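PDB 6OHB: guanine deaminase from Escherichia coli, which catalyses the zinc-dependent hydrolytic deamination of guanine to xanthine and ammonia. Local coordinates for residues 77-81 against 335-339; 86-90 against 327-331; 131-136 against 422-428; 166-170 against 185-189; 293-299 against 320-325. All coordinates share one frame; numbering follows the deposited sequence.

Interaction 1 of 5, residues 77-81 against 335-339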
# COMPACT_ATOMS: atom_id res chain seq x y z
N GLY A 77 -2.91 20.13 -8.79
CA GLY A 77 -2.63 18.86 -9.43
C GLY A 77 -1.32 18.26 -8.94
O GLY A 77 -0.35 18.97 -8.66
N PHE A 78 -1.31 16.94 -8.79
CA PHE A 78 -0.11 16.26 -8.32
C PHE A 78 0.97 16.23 -9.39
O PHE A 78 0.69 16.18 -10.60
CB PHE A 78 -0.44 14.83 -7.86
CG PHE A 78 -1.46 14.78 -6.75
CD1 PHE A 78 -1.33 15.61 -5.65
CD2 PHE A 78 -2.54 13.93 -6.83
CE1 PHE A 78 -2.26 15.58 -4.63
CE2 PHE A 78 -3.48 13.89 -5.81
CZ PHE A 78 -3.34 14.72 -4.71
N VAL A 79 2.22 16.21 -8.92
CA VAL A 79 3.41 16.28 -9.76
C VAL A 79 4.20 14.99 -9.55
O VAL A 79 4.75 14.75 -8.46
CB VAL A 79 4.27 17.51 -9.42
CG1 VAL A 79 5.50 17.55 -10.31
CG2 VAL A 79 3.44 18.79 -9.57
N ASP A 80 4.29 14.18 -10.60
CA ASP A 80 4.96 12.88 -10.58
C ASP A 80 6.32 13.04 -11.27
O ASP A 80 6.38 13.17 -12.49
CB ASP A 80 4.10 11.84 -11.29
CG ASP A 80 4.53 10.41 -11.01
OD1 ASP A 80 5.73 10.18 -10.70
OD2 ASP A 80 3.67 9.52 -11.09
N THR A 81 7.40 12.97 -10.49
CA THR A 81 8.71 13.36 -11.01
C THR A 81 9.52 12.22 -11.62
O THR A 81 10.65 12.47 -12.08
CB THR A 81 9.54 14.04 -9.92
OG1 THR A 81 9.75 13.13 -8.83
CG2 THR A 81 8.84 15.30 -9.42
N ASN A 335 -0.92 6.30 -8.28
CA ASN A 335 -1.56 7.19 -7.32
C ASN A 335 -0.54 7.83 -6.39
O ASN A 335 0.25 7.12 -5.74
CB ASN A 335 -2.61 6.44 -6.51
CG ASN A 335 -3.51 7.38 -5.72
OD1 ASN A 335 -3.21 7.72 -4.57
ND2 ASN A 335 -4.60 7.82 -6.34
N MET A 336 -0.57 9.16 -6.31
CA MET A 336 0.38 9.90 -5.49
C MET A 336 0.11 9.70 -4.00
O MET A 336 1.05 9.66 -3.20
CB MET A 336 0.31 11.39 -5.84
CG MET A 336 1.33 12.29 -5.13
SD MET A 336 3.06 11.91 -5.47
CE MET A 336 3.01 11.52 -7.22
N LEU A 337 -1.16 9.57 -3.60
CA LEU A 337 -1.46 9.36 -2.19
C LEU A 337 -0.81 8.07 -1.69
O LEU A 337 -0.20 8.04 -0.62
CB LEU A 337 -2.98 9.34 -1.96
CG LEU A 337 -3.76 10.59 -2.39
CD1 LEU A 337 -5.25 10.36 -2.24
CD2 LEU A 337 -3.31 11.81 -1.61
N GLN A 338 -0.95 6.99 -2.46
CA GLN A 338 -0.32 5.73 -2.10
C GLN A 338 1.20 5.83 -2.13
O GLN A 338 1.89 5.22 -1.30
CB GLN A 338 -0.82 4.62 -3.03
CG GLN A 338 -2.33 4.42 -2.95
CD GLN A 338 -2.82 3.28 -3.80
OE1 GLN A 338 -2.72 3.31 -5.03
NE2 GLN A 338 -3.36 2.25 -3.16
N THR A 339 1.74 6.60 -3.09
CA THR A 339 3.19 6.83 -3.12
C THR A 339 3.67 7.49 -1.83
O THR A 339 4.71 7.10 -1.28
CB THR A 339 3.57 7.68 -4.33
OG1 THR A 339 3.12 7.04 -5.53
CG2 THR A 339 5.08 7.86 -4.41

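Interaction 2 of 5, residues 86-90 against 327-331. With ZN (zinc ion), chain E.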
# COMPACT_ATOMS: atom_id res chain seq x y z
N PRO A 86 6.21 3.38 -21.17
CA PRO A 86 5.95 2.08 -21.83
C PRO A 86 6.09 0.88 -20.91
O PRO A 86 6.70 -0.12 -21.28
CB PRO A 86 7.02 2.05 -22.93
CG PRO A 86 8.18 2.74 -22.30
CD PRO A 86 7.59 3.83 -21.41
N GLN A 87 5.52 0.95 -19.70
CA GLN A 87 5.71 -0.13 -18.73
C GLN A 87 4.47 -0.44 -17.90
O GLN A 87 4.57 -1.17 -16.91
CB GLN A 87 6.87 0.21 -17.79
CG GLN A 87 8.25 0.13 -18.43
CD GLN A 87 9.35 0.45 -17.45
OE1 GLN A 87 9.12 0.58 -16.25
NE2 GLN A 87 10.58 0.58 -17.96
N SER A 88 3.30 0.10 -18.28
CA SER A 88 2.11 -0.07 -17.45
C SER A 88 1.72 -1.54 -17.30
O SER A 88 1.27 -1.96 -16.23
CB SER A 88 0.95 0.73 -18.04
OG SER A 88 1.25 2.11 -18.09
N GLU A 89 1.92 -2.34 -18.35
CA GLU A 89 1.47 -3.73 -18.36
C GLU A 89 2.47 -4.70 -17.73
O GLU A 89 2.16 -5.88 -17.60
CB GLU A 89 1.17 -4.17 -19.80
CG GLU A 89 2.39 -4.26 -20.70
CD GLU A 89 2.63 -2.98 -21.49
OE1 GLU A 89 2.50 -1.88 -20.91
OE2 GLU A 89 2.96 -3.08 -22.69
N MET A 90 3.64 -4.22 -17.32
CA MET A 90 4.71 -5.10 -16.86
C MET A 90 4.29 -5.91 -15.64
O MET A 90 3.91 -5.35 -14.61
CB MET A 90 5.96 -4.28 -16.55
CG MET A 90 7.26 -5.01 -16.85
SD MET A 90 8.68 -4.31 -15.99
CE MET A 90 8.36 -2.57 -16.17
N ASP A 327 7.86 5.44 -10.29
CA ASP A 327 8.52 4.43 -11.16
C ASP A 327 7.50 3.40 -11.62
O ASP A 327 7.71 2.20 -11.46
CB ASP A 327 9.79 3.77 -10.57
CG ASP A 327 10.94 3.71 -11.64
OD1 ASP A 327 10.65 3.95 -12.78
OD2 ASP A 327 12.12 3.43 -11.53
N ILE A 328 6.38 3.89 -12.15
CA ILE A 328 5.41 2.97 -12.74
C ILE A 328 6.14 2.09 -13.73
O ILE A 328 7.06 2.54 -14.42
CB ILE A 328 4.23 3.73 -13.37
CG1 ILE A 328 3.14 3.95 -12.33
CG2 ILE A 328 3.66 2.98 -14.57
CD1 ILE A 328 2.43 2.65 -11.96
N GLY A 329 5.75 0.82 -13.78
CA GLY A 329 6.60 -0.25 -14.24
C GLY A 329 7.00 -1.08 -13.04
O GLY A 329 6.33 -2.06 -12.69
N ALA A 330 8.10 -0.69 -12.38
CA ALA A 330 8.51 -1.37 -11.15
C ALA A 330 7.56 -1.04 -10.02
O ALA A 330 7.24 -1.89 -9.19
CB ALA A 330 9.95 -1.00 -10.78
N GLY A 331 7.10 0.22 -9.96
CA GLY A 331 6.02 0.55 -9.06
C GLY A 331 4.70 0.02 -9.57
O GLY A 331 4.52 -0.27 -10.75
ZN ZN E . 12.70 4.40 -13.37
O HOH W 1 10.11 1.40 -13.87

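Interaction 3 of 5, residues 131-136 against 422-428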
# COMPACT_ATOMS: atom_id res chain seq x y z
N LEU A 131 -4.62 11.11 -15.32
CA LEU A 131 -5.74 11.98 -14.97
C LEU A 131 -6.57 11.39 -13.83
O LEU A 131 -6.88 12.09 -12.85
CB LEU A 131 -6.61 12.23 -16.20
CG LEU A 131 -5.92 13.02 -17.31
CD1 LEU A 131 -6.87 13.27 -18.47
CD2 LEU A 131 -5.37 14.34 -16.76
N ARG A 132 -6.93 10.11 -13.92
CA ARG A 132 -7.81 9.53 -12.91
C ARG A 132 -7.16 9.44 -11.53
O ARG A 132 -7.87 9.22 -10.55
CB ARG A 132 -8.30 8.14 -13.34
CG ARG A 132 -7.31 7.02 -13.11
CD ARG A 132 -7.99 5.77 -12.55
NE ARG A 132 -9.17 5.38 -13.30
CZ ARG A 132 -10.03 4.43 -12.93
NH1 ARG A 132 -9.82 3.75 -11.81
NH2 ARG A 132 -11.08 4.15 -13.68
N ASN A 133 -5.85 9.62 -11.43
CA ASN A 133 -5.19 9.65 -10.13
C ASN A 133 -4.78 11.06 -9.71
O ASN A 133 -4.09 11.22 -8.69
CB ASN A 133 -3.98 8.72 -10.14
CG ASN A 133 -4.38 7.26 -10.11
OD1 ASN A 133 -4.64 6.69 -9.05
ND2 ASN A 133 -4.47 6.64 -11.28
N GLY A 134 -5.18 12.09 -10.46
CA GLY A 134 -4.89 13.44 -10.05
C GLY A 134 -3.50 13.94 -10.38
O GLY A 134 -3.12 15.01 -9.88
N THR A 135 -2.73 13.20 -11.17
CA THR A 135 -1.44 13.67 -11.65
C THR A 135 -1.64 14.54 -12.88
O THR A 135 -2.12 14.07 -13.91
CB THR A 135 -0.54 12.47 -11.98
OG1 THR A 135 -0.26 11.74 -10.78
CG2 THR A 135 0.76 12.93 -12.62
N THR A 136 -1.27 15.82 -12.79
CA THR A 136 -1.46 16.70 -13.93
C THR A 136 -0.16 17.08 -14.60
O THR A 136 -0.19 17.54 -15.75
CB THR A 136 -2.20 17.99 -13.52
OG1 THR A 136 -1.47 18.66 -12.48
CG2 THR A 136 -3.61 17.70 -13.04
N ASP A 422 -7.42 5.93 -6.17
CA ASP A 422 -8.07 6.62 -7.28
C ASP A 422 -9.53 6.97 -6.98
O ASP A 422 -10.07 7.90 -7.59
CB ASP A 422 -7.95 5.81 -8.57
CG ASP A 422 -8.35 4.36 -8.39
OD1 ASP A 422 -7.66 3.63 -7.64
OD2 ASP A 422 -9.33 3.93 -9.03
N ARG A 423 -10.19 6.25 -6.07
CA ARG A 423 -11.55 6.61 -5.69
C ARG A 423 -11.62 7.98 -5.01
O ARG A 423 -12.70 8.58 -4.98
CB ARG A 423 -12.13 5.55 -4.75
CG ARG A 423 -12.61 4.28 -5.45
CD ARG A 423 -12.98 3.21 -4.43
NE ARG A 423 -11.81 2.67 -3.73
CZ ARG A 423 -11.86 1.66 -2.86
NH1 ARG A 423 -13.02 1.08 -2.58
NH2 ARG A 423 -10.75 1.23 -2.27
N SER A 424 -10.51 8.46 -4.45
CA SER A 424 -10.47 9.80 -3.87
C SER A 424 -10.49 10.90 -4.92
O SER A 424 -10.78 12.05 -4.58
CB SER A 424 -9.21 9.97 -3.00
OG SER A 424 -9.29 9.22 -1.81
N ILE A 425 -10.21 10.57 -6.18
CA ILE A 425 -10.12 11.55 -7.25
C ILE A 425 -11.50 11.69 -7.86
O ILE A 425 -11.97 10.80 -8.58
CB ILE A 425 -9.08 11.15 -8.30
CG1 ILE A 425 -7.73 10.82 -7.64
CG2 ILE A 425 -8.91 12.24 -9.33
CD1 ILE A 425 -7.12 11.94 -6.91
N TYR A 426 -12.16 12.82 -7.60
CA TYR A 426 -13.52 13.07 -8.07
C TYR A 426 -13.53 13.82 -9.40
O TYR A 426 -14.30 13.48 -10.31
CB TYR A 426 -14.30 13.85 -7.00
CG TYR A 426 -15.76 14.12 -7.29
CD1 TYR A 426 -16.70 13.09 -7.28
CD2 TYR A 426 -16.21 15.41 -7.54
CE1 TYR A 426 -18.05 13.33 -7.53
CE2 TYR A 426 -17.56 15.67 -7.79
CZ TYR A 426 -18.47 14.63 -7.78
OH TYR A 426 -19.81 14.89 -8.03
N ARG A 427 -12.68 14.84 -9.53
CA ARG A 427 -12.58 15.57 -10.79
C ARG A 427 -11.12 15.97 -11.00
O ARG A 427 -10.39 16.22 -10.04
CB ARG A 427 -13.46 16.84 -10.81
CG ARG A 427 -14.98 16.64 -10.68
CD ARG A 427 -15.63 16.20 -11.99
NE ARG A 427 -17.09 16.09 -11.88
CZ ARG A 427 -17.74 15.03 -11.40
NH1 ARG A 427 -17.07 13.96 -10.95
NH2 ARG A 427 -19.06 15.03 -11.35
N THR A 428 -10.70 16.03 -12.26
CA THR A 428 -9.38 16.54 -12.61
C THR A 428 -9.52 17.60 -13.70
O THR A 428 -10.10 17.33 -14.76
CB THR A 428 -8.43 15.42 -13.07
OG1 THR A 428 -8.29 14.46 -12.02
CG2 THR A 428 -7.05 15.99 -13.40
O HOH W 2 -4.59 3.76 -8.60

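Interaction 4 of 5, residues 166-170 against 185-189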
# COMPACT_ATOMS: atom_id res chain seq x y z
N GLY A 166 10.89 12.59 -22.92
CA GLY A 166 12.00 12.52 -23.84
C GLY A 166 12.27 11.10 -24.26
O GLY A 166 11.81 10.14 -23.62
N LYS A 167 13.02 10.97 -25.35
CA LYS A 167 13.41 9.66 -25.87
C LYS A 167 14.55 9.07 -25.04
O LYS A 167 15.49 9.78 -24.67
CB LYS A 167 13.83 9.79 -27.33
CG LYS A 167 14.36 8.52 -27.95
CD LYS A 167 15.17 8.83 -29.20
CE LYS A 167 16.62 8.39 -29.05
NZ LYS A 167 16.74 6.93 -28.87
N VAL A 168 14.46 7.77 -24.77
CA VAL A 168 15.51 7.09 -24.04
C VAL A 168 16.74 6.97 -24.92
O VAL A 168 16.65 6.59 -26.09
CB VAL A 168 15.03 5.70 -23.57
CG1 VAL A 168 16.16 4.96 -22.88
CG2 VAL A 168 13.84 5.83 -22.64
N MET A 169 17.90 7.33 -24.37
CA MET A 169 19.18 7.16 -25.03
C MET A 169 19.90 5.97 -24.41
O MET A 169 20.23 6.00 -23.22
CB MET A 169 20.02 8.43 -24.91
CG MET A 169 19.33 9.68 -25.44
SD MET A 169 20.25 11.21 -25.15
CE MET A 169 21.92 10.67 -25.44
N MET A 170 20.14 4.92 -25.21
CA MET A 170 20.84 3.73 -24.73
C MET A 170 21.42 2.98 -25.92
O MET A 170 20.67 2.52 -26.79
CB MET A 170 19.90 2.83 -23.92
CG MET A 170 18.53 2.62 -24.55
SD MET A 170 17.47 1.52 -23.58
CE MET A 170 18.64 0.26 -23.11
N SER A 185 21.03 8.60 -31.77
CA SER A 185 20.41 9.09 -30.54
C SER A 185 20.43 10.62 -30.49
O SER A 185 19.41 11.26 -30.18
CB SER A 185 21.12 8.52 -29.32
OG SER A 185 21.10 9.43 -28.24
N TYR A 186 21.58 11.24 -30.83
CA TYR A 186 21.64 12.70 -30.88
C TYR A 186 20.60 13.25 -31.85
O TYR A 186 19.86 14.18 -31.52
CB TYR A 186 23.04 13.17 -31.27
CG TYR A 186 23.12 14.65 -31.60
CD1 TYR A 186 23.23 15.60 -30.60
CD2 TYR A 186 23.07 15.10 -32.92
CE1 TYR A 186 23.29 16.96 -30.89
CE2 TYR A 186 23.13 16.46 -33.22
CZ TYR A 186 23.25 17.39 -32.20
OH TYR A 186 23.31 18.73 -32.50
N HIS A 187 20.53 12.69 -33.06
CA HIS A 187 19.67 13.28 -34.08
C HIS A 187 18.20 13.07 -33.75
O HIS A 187 17.38 13.98 -33.96
CB HIS A 187 20.04 12.72 -35.45
CG HIS A 187 21.38 13.19 -35.94
ND1 HIS A 187 21.64 14.51 -36.24
CD2 HIS A 187 22.53 12.52 -36.16
CE1 HIS A 187 22.89 14.63 -36.63
NE2 HIS A 187 23.46 13.43 -36.59
N GLN A 188 17.83 11.89 -33.24
CA GLN A 188 16.44 11.65 -32.86
C GLN A 188 16.02 12.55 -31.71
O GLN A 188 14.92 13.13 -31.73
CB GLN A 188 16.25 10.18 -32.51
CG GLN A 188 16.42 9.25 -33.70
CD GLN A 188 16.45 7.78 -33.32
OE1 GLN A 188 16.54 7.42 -32.14
NE2 GLN A 188 16.38 6.91 -34.32
N SER A 189 16.88 12.73 -30.70
CA SER A 189 16.53 13.62 -29.60
C SER A 189 16.44 15.07 -30.07
O SER A 189 15.57 15.82 -29.61
CB SER A 189 17.55 13.48 -28.46
OG SER A 189 17.57 12.16 -27.95

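Interaction 5 of 5, residues 293-299 against 320-325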
# COMPACT_ATOMS: atom_id res chain seq x y z
N SER A 293 20.90 20.32 -8.37
CA SER A 293 20.21 19.24 -9.05
C SER A 293 19.07 18.70 -8.19
O SER A 293 18.99 18.97 -6.99
CB SER A 293 21.19 18.12 -9.40
OG SER A 293 22.46 18.64 -9.75
N SER A 294 18.19 17.93 -8.81
CA SER A 294 17.00 17.43 -8.14
C SER A 294 17.02 15.90 -8.05
O SER A 294 17.66 15.22 -8.85
CB SER A 294 15.72 17.89 -8.86
OG SER A 294 15.53 19.29 -8.72
N ILE A 295 16.27 15.39 -7.07
CA ILE A 295 16.15 13.96 -6.81
C ILE A 295 14.69 13.56 -6.95
O ILE A 295 13.80 14.27 -6.45
CB ILE A 295 16.67 13.59 -5.40
CG1 ILE A 295 18.15 13.93 -5.25
CG2 ILE A 295 16.41 12.12 -5.09
CD1 ILE A 295 18.71 13.62 -3.89
N ALA A 296 14.43 12.43 -7.61
CA ALA A 296 13.10 11.84 -7.68
C ALA A 296 13.03 10.67 -6.69
O ALA A 296 13.58 9.60 -6.95
CB ALA A 296 12.78 11.38 -9.10
N PHE A 297 12.31 10.89 -5.59
CA PHE A 297 12.10 9.89 -4.54
C PHE A 297 10.98 8.96 -4.97
O PHE A 297 9.85 9.40 -5.19
CB PHE A 297 11.79 10.63 -3.23
CG PHE A 297 11.58 9.75 -2.03
CD1 PHE A 297 11.96 8.42 -2.01
CD2 PHE A 297 10.98 10.28 -0.89
CE1 PHE A 297 11.76 7.63 -0.88
CE2 PHE A 297 10.77 9.51 0.24
CZ PHE A 297 11.16 8.18 0.24
N CYS A 298 11.28 7.66 -5.09
CA CYS A 298 10.31 6.64 -5.50
C CYS A 298 10.29 5.51 -4.49
O CYS A 298 10.96 4.48 -4.69
CB CYS A 298 10.64 6.08 -6.88
SG CYS A 298 11.28 7.22 -8.12
N PRO A 299 9.49 5.62 -3.42
CA PRO A 299 9.56 4.60 -2.36
C PRO A 299 9.04 3.23 -2.78
O PRO A 299 9.59 2.20 -2.35
CB PRO A 299 8.73 5.21 -1.23
CG PRO A 299 7.82 6.19 -1.91
CD PRO A 299 8.63 6.75 -3.04
N VAL A 320 18.96 19.78 -0.92
CA VAL A 320 18.75 19.30 -2.29
C VAL A 320 17.25 19.12 -2.52
O VAL A 320 16.53 18.60 -1.66
CB VAL A 320 19.53 18.00 -2.57
CG1 VAL A 320 19.26 16.98 -1.51
CG2 VAL A 320 19.20 17.45 -3.96
N LYS A 321 16.77 19.59 -3.67
CA LYS A 321 15.35 19.51 -4.03
C LYS A 321 14.91 18.07 -4.29
O LYS A 321 15.56 17.33 -5.04
CB LYS A 321 15.09 20.38 -5.27
CG LYS A 321 15.35 21.87 -5.04
CD LYS A 321 15.17 22.65 -6.33
CE LYS A 321 16.38 22.49 -7.23
NZ LYS A 321 16.06 22.84 -8.64
N VAL A 322 13.79 17.68 -3.68
CA VAL A 322 13.26 16.32 -3.80
C VAL A 322 11.81 16.38 -4.25
O VAL A 322 11.02 17.15 -3.69
CB VAL A 322 13.39 15.53 -2.48
CG1 VAL A 322 12.63 14.21 -2.57
CG2 VAL A 322 14.85 15.30 -2.14
N GLY A 323 11.46 15.56 -5.24
CA GLY A 323 10.09 15.32 -5.62
C GLY A 323 9.77 13.83 -5.56
O GLY A 323 10.66 12.99 -5.39
N MET A 324 8.49 13.51 -5.68
CA MET A 324 8.01 12.14 -5.59
C MET A 324 7.77 11.55 -6.98
O MET A 324 7.19 12.20 -7.85
CB MET A 324 6.71 12.06 -4.79
CG MET A 324 6.78 12.64 -3.38
SD MET A 324 7.99 11.83 -2.31
CE MET A 324 7.44 10.12 -2.41
N GLY A 325 8.22 10.31 -7.18
CA GLY A 325 7.96 9.59 -8.41
C GLY A 325 7.39 8.21 -8.11
O GLY A 325 7.63 7.64 -7.05

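Interaction 1 of 5, residues 77-81 against 335-339
Strand 78-81 runs past the first turn of helix 336-349 with F78 and M336 as the closest pair of residues, their CA atoms 7.0 Å apart, and no hydrogen bond joins the two backbones. This is strand-to-helix packing of the amidohydrolase TIM barrel, between its first strand and the helix that follows its last strand, 321-324. The contact is apolar and buried. M336 CB lies 3.9 Å from F78 CG, the methionine meeting the ring obliquely, while L337 brings CD2 to 4.3 Å from the far ring atom F78 CZ. M336 leaves the helix with CG anti to its own backbone N (chi1 -176°), then bends at chi2 and chi3; the bends carry its methyl CE past the phenylalanine to the strand backbone, 3.9 Å from V79 O. A363 of helix 356-363 and M391 of strand 388-391 pack on the same F78 side chain. The helix start is fixed separately: N335 is the N-cap, and its OD1 accepts from Q338 N at 3.2 Å, with the donor in the carbonyl plane on a lone pair. N335 O in turn is gripped by T339 N and T339 OG1, which reach it from opposite faces of its plane. Two residues on from F78, D80 accepts a hydrogen bond from T326 through OD2, while its CG lies 4.2 Å from M336 CE.

Interaction 2 of 5, residues 86-90 against 327-331
Beside the zinc site at the barrel mouth, Q87 and G329 meet, two loops closing on each other with CA atoms 4.6 Å apart. One loop, 86-90, includes a type I turn from Q87 to M90; the other begins with D327, whose OD1 and OD2 each lie 2.2 Å from the zinc ion, and H82, H84 and H237 complete the metal site. Q87 extends its chain straight beyond CG so that OE1 sits 3.3 Å from G329 CA. Beside it, M90, bent at chi3, brings CE to 3.5 Å from the same G329 CA, closer than two carbons normally pack. Glycine fits here for two reasons: a CB would fall on Q87 OE1, and at phi 108° it would also jam against the preceding carbonyl. A water ties the loops together, lying 2.7 Å from Q87 OE1, to which it donates, and accepting from A330 N. Its further bond to D327 OD1 is weak, and the water has more acceptors around it than protons to give. At the other end of the Q87 amide, NE2 donates to E110 OE2. R402 of the second subunit bonds to both S88 O and G329 O, bringing the dimer interface up to these loops. Q87 and D327 are also probable substrate contacts, as inferred by similarity. Loops from the C-terminal ends of the first and last barrel strands, meeting beside a metal held by histidines and an aspartate, are typical of the amidohydrolase active site.

Interaction 3 of 5, residues 131-136 against 422-428
L131 O is bonded twice, and from opposite faces of its carbonyl plane: G134 N closes the helix end on one, while T428 OG1 reaches the other from the strand at 2.9 Å. The first of these bonds belongs to a Schellman motif, with G134 at the positive-phi C' position of helix 116-132. Against this helix end packs I425, whose CB comes within 3.2 Å of R132 O and whose CD1 passes on to N133 O at 3.6 Å, so the branched chain fills the bend where helix turns to strand. A CB on G134 would come tight against that same CD1. Further along, T136 and T428 run antiparallel alongside one another, their CG2 methyls 3.9 Å apart. Toward the second subunit R132 curls, bent at chi2 and chi3, to lie beside D422. R132 NH1 stands 2.8 Å from D422 OD2, in a salt bridge whose hydrogen bond is bent and weak (116° at the hydrogen), the guanidinium meeting the oxygen at its edge with the two planes 29° apart. R423 of the second subunit is a second cation for D422 OD2. A water lies between N133 OD1 and D422 OD1 with more acceptors around it than protons, and N133 ND2 bonds to Q129 O. The chemistry implies a division of labour: apolar filling and the shared L131 carbonyl join barrel to strand 425-430, while the D422 carboxylate probably has its charge compensated by arginines from both subunits.

Interaction 4 of 5, residues 166-170 against 185-189
K167 and Q188 meet between strand and helix, with K167 CE 3.2 Å from Q188 OE1 and the two chains crossing. Beside them S185 OG nestles against M169, 3.3 Å from M169 CG and 3.2 Å from M169 CE; a bend at chi3 (39°) folds the methionine so that both carbons face the hydroxyl. S185 OG is buried here with no hydrogen-bond partner in the model. S189 adds its OG, 3.9 Å from M169 CG, one helix turn along. The second shell explains the lysine's course: bends at chi3 and chi4 turn its amino group back to its own strand, where K167 NZ donates to V168 O at 2.8 Å. The same nitrogen also bonds to V144 O and makes a salt bridge with D180. With an alanine in its place, D180 would probably lose its cationic mate and the aliphatic chain lying on Q188 would leave a gap between strand and helix. Further out, Q218 and A222 of helix 216-228 pack on M169, and Y204 OH bonds to K167 N. Strand 164-169 packed by its own following helix, 182-196, with strand 203-208 next, is a beta-alpha-beta unit of the TIM barrel.

Interaction 5 of 5, residues 293-299 against 320-325
I295 and V322 are neighbours in a parallel pair of strands, 294-297 and 321-324, whose short axes approach to 4.5 Å at 29°. Four backbone hydrogen bonds stitch them, from I295 N to K321 O through to G325 N and F297 O, the last at 2.7 Å. On the face carrying I295, F297, V322 and M324, bumps and hollows interlock. V322 wedges between I295 and F297, CG1 3.7 Å from F297 CB, and V320 CG2 meets I295 CD1 at 3.9 Å, those two chains crossing at about a right angle. M324, bent at chi2 and chi3, runs alongside the phenylalanine in the same direction. Its SD is 4.7 Å from the F297 ring centroid, an oblique Met-aromatic contact, while its CE turns on to P299 CD at 3.6 Å. P299 CD in turn stands over one face of the F297 ring, toward the rim, so ring, sulfur and proline interlock. An alanine at F297 would probably open a gap here, leaving M324 SD without its aromatic neighbour and its chain less well held. The other face is shallower: A296 is small and G323 has no side chain. At the ends, K321 lays its chain along S294 OG, which bonds to S370 O, and G325 leaves room for C298 SG, to which a CB would be tight. The F297 and M324 face looks out to A343 of helix 336-349, and I295 to W285 and L288 of helix 282-290; on the inner face A296 meets T81 and H82 of strand 73-84, while strand 272-274 pairs with 294-297 along its other edge.

How the interactions relate
Interactions 1 and 5, 12 Å apart by their centres, meet where the barrel closes: T81 N probably bonds to M324 O at 2.8 Å, linking strand 321-324 to 73-84, as expected where an eight-stranded barrel closes, and both contacts border helix 336-349. Interaction 2 follows directly from both along the chain, its loops leaving these strands beside the zinc, which D327 binds; D80 of interaction 1 is about 9 Å and C298 of interaction 5 about 6 Å from the ion, side chain to metal. Interaction 3 joins interaction 1 through N335 ND2 and N133 OD1 at 2.9 Å, and shares the second subunit with interaction 2. Interaction 4 lies about 31 Å from interaction 3, centre to centre.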